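PDB 4YK2: bartonella effector protein (Bep) substrate of VirB T4SS from Bartonella clarridgeiae, which is probably an effector secreted into host cells through the VirB type IV secretion system, its BID domain likely serving as part of the translocation signal. Local coordinates for residues S107-V110 with E111-K115. Numbering follows the deposited sequence.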
loop_
_atom_site.group_PDB
_atom_site.type_symbol
_atom_site.label_atom_id
_atom_site.label_comp_id
_atom_site.label_asym_id
_atom_site.label_seq_id
_atom_site.Cartn_x
_atom_site.Cartn_y
_atom_site.Cartn_z
ATOM N N SER A 107 2.360 1.601 -9.461
ATOM C CA SER A 107 3.347 0.526 -9.369
ATOM C C SER A 107 4.069 0.511 -8.001
ATOM O O SER A 107 4.167 -0.534 -7.354
ATOM C CB SER A 107 4.365 0.653 -10.509
ATOM O OG SER A 107 5.278 -0.426 -10.498
ATOM N N LYS A 108 4.538 1.671 -7.546
ATOM C CA LYS A 108 5.265 1.709 -6.280
ATOM C C LYS A 108 4.324 1.503 -5.089
ATOM O O LYS A 108 4.735 0.940 -4.075
ATOM C CB LYS A 108 6.047 3.021 -6.141
ATOM C CG LYS A 108 7.369 3.053 -6.940
ATOM C CD LYS A 108 8.467 2.194 -6.298
ATOM C CE LYS A 108 9.806 2.336 -7.026
ATOM N NZ LYS A 108 10.935 1.748 -6.251
ATOM N N LEU A 109 3.066 1.921 -5.212
ATOM C CA LEU A 109 2.090 1.664 -4.152
ATOM C C LEU A 109 1.866 0.148 -3.999
ATOM O O LEU A 109 1.856 -0.382 -2.889
ATOM C CB LEU A 109 0.761 2.387 -4.441
ATOM C CG LEU A 109 -0.412 2.167 -3.475
ATOM C CD1 LEU A 109 -0.014 2.428 -2.026
ATOM C CD2 LEU A 109 -1.608 3.052 -3.864
ATOM N N VAL A 110 1.709 -0.551 -5.118
ATOM C CA VAL A 110 1.592 -2.010 -5.086
ATOM C C VAL A 110 2.827 -2.662 -4.419
ATOM O O VAL A 110 2.696 -3.570 -3.593
ATOM C CB VAL A 110 1.360 -2.555 -6.517
ATOM C CG1 VAL A 110 1.453 -4.074 -6.563
ATOM C CG2 VAL A 110 -0.005 -2.047 -7.070
ATOM N N GLU A 111 4.023 -2.195 -4.763
ATOM C CA GLU A 111 5.234 -2.771 -4.175
ATOM C C GLU A 111 5.282 -2.559 -2.674
ATOM O O GLU A 111 5.697 -3.443 -1.932
ATOM C CB GLU A 111 6.492 -2.180 -4.809
ATOM C CG GLU A 111 6.726 -2.630 -6.229
ATOM C CD GLU A 111 8.103 -2.246 -6.739
ATOM O OE1 GLU A 111 9.055 -2.187 -5.924
ATOM O OE2 GLU A 111 8.227 -1.998 -7.953
ATOM N N ALA A 112 4.849 -1.391 -2.222
ATOM C CA ALA A 112 4.897 -1.093 -0.797
ATOM C C ALA A 112 3.907 -1.970 -0.036
ATOM O O ALA A 112 4.179 -2.397 1.084
ATOM C CB ALA A 112 4.618 0.370 -0.549
ATOM N N ILE A 113 2.772 -2.264 -0.660
ATOM C CA ILE A 113 1.786 -3.148 -0.052
ATOM C C ILE A 113 2.325 -4.578 0.025
ATOM O O ILE A 113 2.120 -5.267 1.026
ATOM C CB ILE A 113 0.443 -3.077 -0.816
ATOM C CG1 ILE A 113 -0.228 -1.727 -0.558
ATOM C CG2 ILE A 113 -0.489 -4.220 -0.402
ATOM C CD1 ILE A 113 -1.424 -1.452 -1.487
ATOM N N HIS A 114 3.036 -5.023 -1.009
ATOM C CA HIS A 114 3.661 -6.351 -0.974
ATOM C C HIS A 114 4.725 -6.422 0.132
ATOM O O HIS A 114 4.812 -7.423 0.848
ATOM C CB HIS A 114 4.294 -6.710 -2.322
ATOM C CG HIS A 114 3.336 -7.311 -3.307
ATOM N ND1 HIS A 114 2.859 -8.600 -3.194
ATOM C CD2 HIS A 114 2.779 -6.803 -4.436
ATOM C CE1 HIS A 114 2.036 -8.854 -4.199
ATOM N NE2 HIS A 114 1.976 -7.782 -4.971
ATOM N N LYS A 115 5.522 -5.367 0.276
ATOM C CA LYS A 115 6.530 -5.318 1.348
ATOM C C LYS A 115 5.890 -5.319 2.734
ATOM O O LYS A 115 6.359 -6.009 3.636
ATOM C CB LYS A 115 7.424 -4.092 1.193
ATOM C CG LYS A 115 8.397 -4.195 0.033
ATOM C CD LYS A 115 9.329 -3.001 -0.015
ATOM C CE LYS A 115 10.205 -3.062 -1.264
ATOM N NZ LYS A 115 10.818 -1.744 -1.583
HETATM O O HOH W 1 7.412 0.092 -8.941
#
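Ser107 and Glu111 meet one turn apart on helix 106-123 of the BID domain, a local i to i+4 contact on a helix that shows a polar flank to solvent and an apolar flank to the bundle. A water joins their side chains: it lies 2.7 Å from Ser107 OG and donates to Glu111 OE2. Glu111 CG is anti to its carbonyl carbon (chi1 -71°) and the chain runs extended beyond it, which carries the carboxylate back toward the serine. Four successive backbone bonds hold the turn, closing with His114 N to Val110 O at 3.0 Å. The side chains of Val110 and His114 run alongside each other, leaving the helix in the same direction; with CG1 anti to the backbone N (chi1 171°), Val110 CG1 comes within 3.7 Å of His114 CD2. On the buried flank Leu109 CD1 reaches Ile113 CD1 at 4.2 Å, their side chains crossing at a slant. Leu109 packs on Ser45 and Ala112 on Gln37 and Ile41, all of helix 21-49, whereas Val110 and Ile113 meet Leu76 of helix 69-78 and His114 reaches Ser73, placing this turn between two helices of the four-helix bundle.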